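Local structure of CADD-like protein of unknown function (Nostoc punctiforme, 3B5O) at residues 9-14 with 206-211; 141-146 with 189-194; 17-22 with 217-222. The protein is of unknown function but resembles CADD, and its all-helical heme-oxygenase-like family suggests, without proof, an oxidoreductase role. All coordinates share one frame; numbering follows the deposited sequence.

Interaction 1: residues 9-14 with 206-211; sequences KQLNQL and EFAAGF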
loop_
_atom_site.group_PDB
_atom_site.type_symbol
_atom_site.label_atom_id
_atom_site.label_comp_id
_atom_site.label_asym_id
_atom_site.label_seq_id
_atom_site.Cartn_x
_atom_site.Cartn_y
_atom_site.Cartn_z
ATOM N N LYS A 9 -9.877 -0.289 -15.702
ATOM C CA LYS A 9 -8.772 0.136 -16.548
ATOM C C LYS A 9 -8.541 1.626 -16.400
ATOM O O LYS A 9 -7.407 2.072 -16.266
ATOM C CB LYS A 9 -9.038 -0.219 -18.025
ATOM C CG LYS A 9 -7.906 0.178 -18.965
ATOM C CD LYS A 9 -6.575 -0.442 -18.564
ATOM C CE LYS A 9 -5.564 -0.365 -19.694
ATOM N N GLN A 10 -9.619 2.405 -16.436
ATOM C CA GLN A 10 -9.530 3.843 -16.268
ATOM C C GLN A 10 -8.843 4.247 -14.951
ATOM O O GLN A 10 -7.989 5.132 -14.921
ATOM C CB GLN A 10 -10.928 4.452 -16.333
ATOM C CG GLN A 10 -11.046 5.914 -15.969
ATOM C CD GLN A 10 -10.333 6.843 -16.910
ATOM O OE1 GLN A 10 -10.284 6.597 -18.123
ATOM N NE2 GLN A 10 -9.785 7.929 -16.371
ATOM N N LEU A 11 -9.262 3.604 -13.865
ATOM C CA LEU A 11 -8.704 3.914 -12.545
ATOM C C LEU A 11 -7.224 3.558 -12.474
ATOM O O LEU A 11 -6.429 4.297 -11.891
ATOM C CB LEU A 11 -9.511 3.210 -11.468
ATOM C CG LEU A 11 -10.955 3.720 -11.330
ATOM C CD1 LEU A 11 -11.802 2.785 -10.442
ATOM C CD2 LEU A 11 -11.022 5.142 -10.786
ATOM N N ASN A 12 -6.833 2.456 -13.103
ATOM C CA ASN A 12 -5.395 2.131 -13.166
ATOM C C ASN A 12 -4.599 3.153 -13.963
ATOM O O ASN A 12 -3.470 3.494 -13.613
ATOM C CB ASN A 12 -5.167 0.740 -13.742
ATOM C CG ASN A 12 -5.352 -0.351 -12.720
ATOM O OD1 ASN A 12 -4.431 -0.659 -11.946
ATOM N ND2 ASN A 12 -6.518 -0.971 -12.734
ATOM N N GLN A 13 -5.191 3.628 -15.058
ATOM C CA GLN A 13 -4.559 4.644 -15.894
ATOM C C GLN A 13 -4.444 5.983 -15.181
ATOM O O GLN A 13 -3.417 6.656 -15.274
ATOM C CB GLN A 13 -5.326 4.799 -17.220
ATOM C CG GLN A 13 -5.157 3.609 -18.162
ATOM C CD GLN A 13 -3.717 3.437 -18.623
ATOM O OE1 GLN A 13 -3.273 4.089 -19.566
ATOM N NE2 GLN A 13 -2.979 2.562 -17.947
ATOM N N LEU A 14 -5.495 6.350 -14.445
ATOM C CA LEU A 14 -5.517 7.555 -13.636
ATOM C C LEU A 14 -4.303 7.567 -12.693
ATOM O O LEU A 14 -3.560 8.555 -12.560
ATOM C CB LEU A 14 -6.811 7.575 -12.799
ATOM C CG LEU A 14 -6.878 8.604 -11.699
ATOM C CD1 LEU A 14 -6.871 10.014 -12.294
ATOM C CD2 LEU A 14 -8.080 8.359 -10.841
ATOM N N GLU A 206 -19.466 5.530 -6.878
ATOM C CA GLU A 206 -19.033 5.362 -5.479
ATOM C C GLU A 206 -17.750 4.534 -5.421
ATOM O O GLU A 206 -16.831 4.846 -4.664
ATOM C CB GLU A 206 -20.134 4.720 -4.621
ATOM C CG GLU A 206 -21.199 5.721 -4.202
ATOM C CD GLU A 206 -20.630 6.768 -3.251
ATOM O OE1 GLU A 206 -20.403 6.430 -2.072
ATOM O OE2 GLU A 206 -20.361 7.914 -3.688
ATOM N N PHE A 207 -17.663 3.515 -6.260
ATOM C CA PHE A 207 -16.438 2.709 -6.370
ATOM C C PHE A 207 -15.266 3.613 -6.796
ATOM O O PHE A 207 -14.181 3.585 -6.204
ATOM C CB PHE A 207 -16.661 1.571 -7.357
ATOM C CG PHE A 207 -15.500 0.634 -7.502
ATOM C CD1 PHE A 207 -14.478 0.907 -8.411
ATOM C CD2 PHE A 207 -15.420 -0.524 -6.751
ATOM C CE1 PHE A 207 -13.417 0.051 -8.567
ATOM C CE2 PHE A 207 -14.364 -1.388 -6.913
ATOM C CZ PHE A 207 -13.367 -1.110 -7.836
ATOM N N ALA A 208 -15.488 4.439 -7.819
ATOM C CA ALA A 208 -14.454 5.376 -8.275
ATOM C C ALA A 208 -14.071 6.369 -7.180
ATOM O O ALA A 208 -12.898 6.686 -7.012
ATOM C CB ALA A 208 -14.924 6.127 -9.551
ATOM N N ALA A 209 -15.060 6.886 -6.462
ATOM C CA ALA A 209 -14.806 7.827 -5.384
ATOM C C ALA A 209 -13.939 7.206 -4.273
ATOM O O ALA A 209 -13.029 7.856 -3.750
ATOM C CB ALA A 209 -16.110 8.364 -4.806
ATOM N N GLY A 210 -14.197 5.952 -3.948
ATOM C CA GLY A 210 -13.413 5.281 -2.916
ATOM C C GLY A 210 -11.984 5.091 -3.380
ATOM O O GLY A 210 -11.027 5.256 -2.617
ATOM N N PHE A 211 -11.829 4.696 -4.636
ATOM C CA PHE A 211 -10.500 4.513 -5.218
ATOM C C PHE A 211 -9.719 5.822 -5.169
ATOM O O PHE A 211 -8.555 5.861 -4.755
ATOM C CB PHE A 211 -10.663 4.022 -6.664
ATOM C CG PHE A 211 -9.389 3.640 -7.344
ATOM C CD1 PHE A 211 -8.580 4.594 -7.964
ATOM C CD2 PHE A 211 -9.026 2.312 -7.438
ATOM C CE1 PHE A 211 -7.398 4.203 -8.601
ATOM C CE2 PHE A 211 -7.866 1.939 -8.096
ATOM C CZ PHE A 211 -7.070 2.890 -8.683
#

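Interaction 2: residues 141-146 with 189-194; sequences ATYAIE and AGLRTS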
loop_
_atom_site.group_PDB
_atom_site.type_symbol
_atom_site.label_atom_id
_atom_site.label_comp_id
_atom_site.label_asym_id
_atom_site.label_seq_id
_atom_site.Cartn_x
_atom_site.Cartn_y
_atom_site.Cartn_z
ATOM N N ALA A 141 -11.792 1.662 -2.572
ATOM C CA ALA A 141 -10.569 1.911 -1.801
ATOM C C ALA A 141 -9.707 0.644 -1.710
ATOM O O ALA A 141 -8.465 0.700 -1.749
ATOM C CB ALA A 141 -10.914 2.430 -0.416
ATOM N N THR A 142 -10.362 -0.502 -1.562
ATOM C CA THR A 142 -9.656 -1.763 -1.487
ATOM C C THR A 142 -8.991 -2.085 -2.829
ATOM O O THR A 142 -7.855 -2.552 -2.881
ATOM C CB THR A 142 -10.627 -2.886 -1.054
ATOM O OG1 THR A 142 -11.252 -2.529 0.177
ATOM C CG2 THR A 142 -9.903 -4.236 -0.880
ATOM N N TYR A 143 -9.685 -1.800 -3.930
ATOM C CA TYR A 143 -9.093 -2.003 -5.240
ATOM C C TYR A 143 -7.895 -1.063 -5.446
ATOM O O TYR A 143 -6.942 -1.423 -6.109
ATOM C CB TYR A 143 -10.160 -1.847 -6.343
ATOM C CG TYR A 143 -9.621 -2.184 -7.705
ATOM C CD1 TYR A 143 -9.189 -3.463 -7.985
ATOM C CD2 TYR A 143 -9.471 -1.223 -8.683
ATOM C CE1 TYR A 143 -8.639 -3.785 -9.213
ATOM C CE2 TYR A 143 -8.911 -1.537 -9.905
ATOM C CZ TYR A 143 -8.494 -2.808 -10.159
ATOM O OH TYR A 143 -7.950 -3.107 -11.395
ATOM N N ALA A 144 -7.934 0.125 -4.855
ATOM C CA ALA A 144 -6.786 1.026 -4.899
ATOM C C ALA A 144 -5.534 0.416 -4.255
ATOM O O ALA A 144 -4.427 0.656 -4.728
ATOM C CB ALA A 144 -7.104 2.361 -4.296
ATOM N N ILE A 145 -5.709 -0.361 -3.197
ATOM C CA ILE A 145 -4.585 -1.075 -2.594
ATOM C C ILE A 145 -3.988 -2.031 -3.614
ATOM O O ILE A 145 -2.769 -2.095 -3.773
ATOM C CB ILE A 145 -5.003 -1.888 -1.347
ATOM C CG1 ILE A 145 -5.604 -1.004 -0.257
ATOM C CG2 ILE A 145 -3.807 -2.682 -0.787
ATOM C CD1 ILE A 145 -6.293 -1.848 0.872
ATOM N N GLU A 146 -4.843 -2.773 -4.312
ATOM C CA GLU A 146 -4.371 -3.696 -5.349
ATOM C C GLU A 146 -3.665 -2.958 -6.498
ATOM O O GLU A 146 -2.608 -3.386 -6.962
ATOM C CB GLU A 146 -5.520 -4.573 -5.888
ATOM C CG GLU A 146 -5.134 -5.397 -7.115
ATOM C CD GLU A 146 -6.221 -6.319 -7.606
ATOM O OE1 GLU A 146 -7.074 -6.723 -6.793
ATOM O OE2 GLU A 146 -6.205 -6.657 -8.809
ATOM N N ALA A 189 -6.542 -9.847 -10.843
ATOM C CA ALA A 189 -7.742 -10.087 -11.623
ATOM C C ALA A 189 -8.838 -10.615 -10.723
ATOM O O ALA A 189 -10.015 -10.351 -10.954
ATOM C CB ALA A 189 -7.457 -11.082 -12.748
ATOM N N GLY A 190 -8.435 -11.367 -9.698
ATOM C CA GLY A 190 -9.362 -12.033 -8.796
ATOM C C GLY A 190 -10.304 -11.067 -8.114
ATOM O O GLY A 190 -11.515 -11.314 -8.043
ATOM N N LEU A 191 -9.764 -9.959 -7.610
ATOM C CA LEU A 191 -10.617 -8.970 -6.941
ATOM C C LEU A 191 -11.544 -8.292 -7.941
ATOM O O LEU A 191 -12.748 -8.224 -7.710
ATOM C CB LEU A 191 -9.794 -7.938 -6.154
ATOM C CG LEU A 191 -10.622 -6.989 -5.275
ATOM C CD1 LEU A 191 -11.529 -7.740 -4.254
ATOM C CD2 LEU A 191 -9.698 -5.952 -4.579
ATOM N N ARG A 192 -11.008 -7.835 -9.072
ATOM C CA ARG A 192 -11.830 -7.201 -10.092
ATOM C C ARG A 192 -12.949 -8.125 -10.555
ATOM O O ARG A 192 -14.094 -7.705 -10.619
ATOM C CB ARG A 192 -10.990 -6.744 -11.307
ATOM C CG ARG A 192 -11.831 -6.319 -12.520
ATOM C CD ARG A 192 -10.969 -5.753 -13.653
ATOM N NE ARG A 192 -9.972 -6.706 -14.128
ATOM C CZ ARG A 192 -10.225 -7.750 -14.919
ATOM N NH1 ARG A 192 -11.458 -8.011 -15.341
ATOM N NH2 ARG A 192 -9.227 -8.553 -15.281
ATOM N N THR A 193 -12.617 -9.373 -10.877
ATOM C CA THR A 193 -13.626 -10.288 -11.405
ATOM C C THR A 193 -14.677 -10.618 -10.360
ATOM O O THR A 193 -15.856 -10.738 -10.697
ATOM C CB THR A 193 -13.012 -11.572 -11.992
ATOM O OG1 THR A 193 -12.329 -12.302 -10.979
ATOM C CG2 THR A 193 -12.030 -11.229 -13.076
ATOM N N SER A 194 -14.280 -10.700 -9.082
ATOM C CA SER A 194 -15.263 -10.971 -8.044
ATOM C C SER A 194 -16.221 -9.804 -7.861
ATOM O O SER A 194 -17.418 -10.001 -7.732
ATOM C CB SER A 194 -14.598 -11.390 -6.728
ATOM O OG SER A 194 -13.967 -10.318 -6.068
HETATM O O HOH W 1 -6.934 -9.503 -7.425
#

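Interaction 3: residues 17-22 with 217-222; sequences QDYVAF and AMQVWW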
loop_
_atom_site.group_PDB
_atom_site.type_symbol
_atom_site.label_atom_id
_atom_site.label_comp_id
_atom_site.label_asym_id
_atom_site.label_seq_id
_atom_site.Cartn_x
_atom_site.Cartn_y
_atom_site.Cartn_z
ATOM N N GLN A 17 -0.988 8.094 -14.586
ATOM C CA GLN A 17 -0.836 9.422 -15.211
ATOM C C GLN A 17 -0.626 10.574 -14.240
ATOM O O GLN A 17 0.186 11.458 -14.484
ATOM C CB GLN A 17 -2.090 9.766 -16.035
ATOM C CG GLN A 17 -2.116 9.242 -17.438
ATOM C CD GLN A 17 -3.315 9.770 -18.219
ATOM O OE1 GLN A 17 -4.292 9.048 -18.412
ATOM N NE2 GLN A 17 -3.257 11.038 -18.652
ATOM N N ASP A 18 -1.396 10.584 -13.154
ATOM C CA ASP A 18 -1.614 11.784 -12.366
ATOM C C ASP A 18 -1.049 11.801 -10.956
ATOM O O ASP A 18 -1.222 12.805 -10.257
ATOM C CB ASP A 18 -3.117 12.082 -12.295
ATOM C CG ASP A 18 -3.686 12.638 -13.599
ATOM O OD1 ASP A 18 -2.953 12.808 -14.609
ATOM O OD2 ASP A 18 -4.913 12.866 -13.601
ATOM N N TYR A 19 -0.377 10.722 -10.539
ATOM C CA TYR A 19 0.018 10.555 -9.124
ATOM C C TYR A 19 1.529 10.377 -8.988
ATOM O O TYR A 19 2.038 9.279 -9.139
ATOM C CB TYR A 19 -0.734 9.378 -8.496
ATOM C CG TYR A 19 -2.138 9.766 -8.182
ATOM C CD1 TYR A 19 -3.089 9.878 -9.196
ATOM C CD2 TYR A 19 -2.502 10.170 -6.920
ATOM C CE1 TYR A 19 -4.360 10.328 -8.934
ATOM C CE2 TYR A 19 -3.774 10.613 -6.628
ATOM C CZ TYR A 19 -4.706 10.698 -7.659
ATOM O OH TYR A 19 -5.965 11.139 -7.414
ATOM N N VAL A 20 2.207 11.459 -8.653
ATOM C CA VAL A 20 3.669 11.415 -8.510
ATOM C C VAL A 20 4.118 10.448 -7.422
ATOM O O VAL A 20 5.216 9.918 -7.495
ATOM C CB VAL A 20 4.282 12.796 -8.249
ATOM C CG1 VAL A 20 4.066 13.718 -9.474
ATOM C CG2 VAL A 20 3.780 13.454 -6.974
ATOM N N ALA A 21 3.301 10.206 -6.404
ATOM C CA ALA A 21 3.755 9.311 -5.348
ATOM C C ALA A 21 4.034 7.909 -5.844
ATOM O O ALA A 21 4.784 7.183 -5.217
ATOM C CB ALA A 21 2.721 9.252 -4.214
ATOM N N PHE A 22 3.375 7.508 -6.933
ATOM C CA PHE A 22 3.513 6.167 -7.460
ATOM C C PHE A 22 4.442 6.111 -8.660
ATOM O O PHE A 22 4.599 5.051 -9.259
ATOM C CB PHE A 22 2.122 5.573 -7.705
ATOM C CG PHE A 22 1.329 5.524 -6.437
ATOM C CD1 PHE A 22 1.725 4.666 -5.433
ATOM C CD2 PHE A 22 0.308 6.426 -6.182
ATOM C CE1 PHE A 22 1.101 4.647 -4.197
ATOM C CE2 PHE A 22 -0.345 6.393 -4.932
ATOM C CZ PHE A 22 0.072 5.510 -3.967
ATOM N N ALA A 217 -5.093 9.794 -0.402
ATOM C CA ALA A 217 -4.596 9.703 0.974
ATOM C C ALA A 217 -3.171 9.146 0.993
ATOM O O ALA A 217 -2.291 9.623 1.750
ATOM C CB ALA A 217 -5.527 8.841 1.831
HETATM N N MSE A 218 -2.935 8.140 0.183
HETATM C CA MSE A 218 -1.604 7.532 0.128
HETATM C C MSE A 218 -0.590 8.521 -0.426
HETATM O O MSE A 218 0.545 8.610 0.066
HETATM C CB MSE A 218 -1.637 6.290 -0.733
HETATM C CG MSE A 218 -2.438 5.142 -0.126
HETATM SE SE MSE A 218 -2.644 3.642 -1.292
HETATM C CE MSE A 218 -0.853 2.983 -1.228
ATOM N N GLN A 219 -0.973 9.268 -1.453
ATOM C CA GLN A 219 -0.062 10.272 -1.996
ATOM C C GLN A 219 0.307 11.356 -0.991
ATOM O O GLN A 219 1.478 11.728 -0.858
ATOM C CB GLN A 219 -0.596 10.856 -3.303
ATOM C CG GLN A 219 0.223 12.065 -3.761
ATOM C CD GLN A 219 0.234 12.262 -5.234
ATOM O OE1 GLN A 219 0.640 11.384 -5.976
ATOM N NE2 GLN A 219 -0.184 13.446 -5.674
ATOM N N VAL A 220 -0.702 11.878 -0.304
ATOM C CA VAL A 220 -0.483 12.858 0.745
ATOM C C VAL A 220 0.505 12.332 1.790
ATOM O O VAL A 220 1.404 13.038 2.203
ATOM C CB VAL A 220 -1.835 13.322 1.368
ATOM C CG1 VAL A 220 -1.616 13.959 2.733
ATOM C CG2 VAL A 220 -2.549 14.286 0.396
ATOM N N TRP A 221 0.354 11.074 2.179
ATOM C CA TRP A 221 1.262 10.442 3.139
ATOM C C TRP A 221 2.691 10.411 2.651
ATOM O O TRP A 221 3.606 10.797 3.381
ATOM C CB TRP A 221 0.767 9.045 3.466
ATOM C CG TRP A 221 1.622 8.209 4.342
ATOM C CD1 TRP A 221 1.980 8.453 5.627
ATOM C CD2 TRP A 221 2.121 6.914 4.010
ATOM N NE1 TRP A 221 2.724 7.408 6.106
ATOM C CE2 TRP A 221 2.799 6.431 5.147
ATOM C CE3 TRP A 221 2.044 6.107 2.864
ATOM C CZ2 TRP A 221 3.375 5.166 5.183
ATOM C CZ3 TRP A 221 2.621 4.866 2.885
ATOM C CH2 TRP A 221 3.291 4.401 4.047
ATOM N N TRP A 222 2.902 9.975 1.422
ATOM C CA TRP A 222 4.268 9.957 0.888
ATOM C C TRP A 222 4.894 11.353 0.916
ATOM O O TRP A 222 6.059 11.508 1.245
ATOM C CB TRP A 222 4.274 9.393 -0.542
ATOM C CG TRP A 222 4.282 7.899 -0.588
ATOM C CD1 TRP A 222 3.240 7.063 -0.861
ATOM C CD2 TRP A 222 5.395 7.063 -0.287
ATOM N NE1 TRP A 222 3.638 5.749 -0.774
ATOM C CE2 TRP A 222 4.964 5.727 -0.417
ATOM C CE3 TRP A 222 6.728 7.317 0.074
ATOM C CZ2 TRP A 222 5.814 4.661 -0.213
ATOM C CZ3 TRP A 222 7.559 6.252 0.282
ATOM C CH2 TRP A 222 7.104 4.947 0.142
HETATM O O HOH W 2 0.601 13.952 -8.504
#

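Interaction 1: residues 9-14 with 206-211
One face of the Phe211 ring lies under Leu11. The CB of Leu11 stands above the ring centre, 3.7 Å from the centroid of the Phe211 ring and 11° off its normal. This is a CH-pi contact. Both methyls of Leu11 lie farther along the same ring, near its CB end: Leu11 CD2 is 3.8 Å from Phe211 CD1. The two side chains lie alongside each other, pointing opposite ways. The carbonyl of the same leucine also touches this ring, with Leu11 O 3.4 Å from Phe211 CE1. The Phe207 ring is used differently. It meets Leu11 at its edge, near its plane, where Leu11 CD1 comes within 3.7 Å of Phe207 CE1. Phe4 makes an edge-to-face pair with Phe207. Leu11 CD2 also reaches Ala208 CB, at 4.2 Å. Phe211 has CG anti to its backbone N (chi1 -173°), and this carries the ring across to helix 2-18.

With an alanine here instead of Phe211, Leu11 CB is likely to lose its aromatic floor, and a gap would probably open between the two helices. The segment axes run nearly parallel, at 22°, and are 11.1 Å apart. Leu11 inserts between Phe207 and Phe211, one turn apart, with Ala208 beside it. Helix 135-163 touches Phe211 as well, so the ring joins three helices of the bundle. No hydrogen bond or salt bridge crosses between 9-14 and 206-211. Without a directional bond, the pairing depends on shape fit and on burial of the leucine against the rings.

Interaction 2: residues 141-146 with 189-194
Ala189 meets the Glu146 carboxylate at the start of segment 189-194. Glu146 OE2 lies 3.8 Å from Ala189 N. A water links the carboxylate more firmly to Leu191 N. It donates to Glu146 OE1 at 2.9 Å and accepts from Leu191 N at 2.9 Å, while its bond from Ala189 N is weak. Through this water the carboxylate is tied to the start of helix 190-196. The link holds for the glutamate conformer described here, one of two modelled. In it the side chain is stretched out, CG turned to the far side from the backbone N (chi1 171°), and the carboxylate spans the gap to the helix start.

Leu191 is the main apolar residue. The nearness of Glu146 OE1 to its CB is doubtful, because the glutamate has a second conformer. The CD2 of Leu191 lies at the edge of the Tyr143 ring, 4.2 Å from Tyr143 CD1, and also meets Thr142 CG2 at 4.1 Å. Arg192 follows with its CB 4.3 Å from Tyr143 CE1.

The two helices run roughly antiparallel, with segment axes at 153° and 10.7 Å apart. They pack side by side in an all-helical bundle, consistent with the heme-oxygenase-like clan. Leu78 of helix 72-85 packs on both Thr142 and Leu191. On helix 2-18, Thr8 touches Tyr143 and Arg192. Phe131 of helix 118-131 touches Thr142.

Interaction 3: residues 17-22 with 217-222
Gln219 reaches from helix 204-230 into the turn that follows helix 2-18. Its CB lies 3.8 Å from Ala21 CB and also nears the Tyr19 ring. Its CG meets the same alanine methyl. The extended chain takes the amide past Ala21 to the backbone of the turn. There the CD of Gln219 comes 3.8 Å from Tyr19 CD2, the ring and the amide crossing at a slant. At the tip, Gln219 OE1 accepts a hydrogen bond from Ala21 N at 2.9 Å. The N-H points almost straight at the oxygen, at 171°, but Ala21 N sits 43° out of the carbonyl plane. Val20 N is also near OE1, but its angle is poor and it makes no bond there. It gives its proton to a water instead. Gln219 NE2 donates to the same water at 3.0 Å, and the water donates to Asp18 O.

Tyr19 is the first residue to leave helical geometry, and residues 20-22 form a short 3-10 turn, in which Phe22 N bonds to Tyr19 O. A glutamine side chain from the last long helix of the bundle thus fastens the turn at the end of helix 2-18 to helix 204-230. The Tyr19 hydroxyl is held farther back on helix 204-230, by Asp216 and Arg212.

Beside the amide the contact is apolar. Phe22 CZ lies 3.7 Å from the CB of Met218, a selenomethionine, which approaches the ring edge. The selenium also makes an oblique Met-aromatic contact. Trp222 turns an edge toward the face of Phe22 in an offset edge-to-face pair, planes at 81°. The buried Trp222 NE1 has no polar partner in the model. Helix 135-163 lies against this group, with Thr148 touching Phe22 and Met218.

Overall arrangement
Interaction 1 uses helix 2-18 and interaction 3 its end and the turn after it, both against helix 204-230. Their centres are about 14 Å apart. They touch where Leu14 O lies 3.6 Å from Tyr19 CD1. Interaction 2 is centred about 11 Å from interaction 1 and joins helix 135-163 to helix 190-196. The link between them is partly polar: Asn12 ND2 and Tyr143 OH are 2.9 Å apart, a probable hydrogen bond. Phe211 CE2 also packs on Ala144 CA at 3.5 Å. Interactions 2 and 3 do not touch, with nearest atoms about 5 Å apart. Helix 135-163 lies beside all three contacts. No active site is known for this protein.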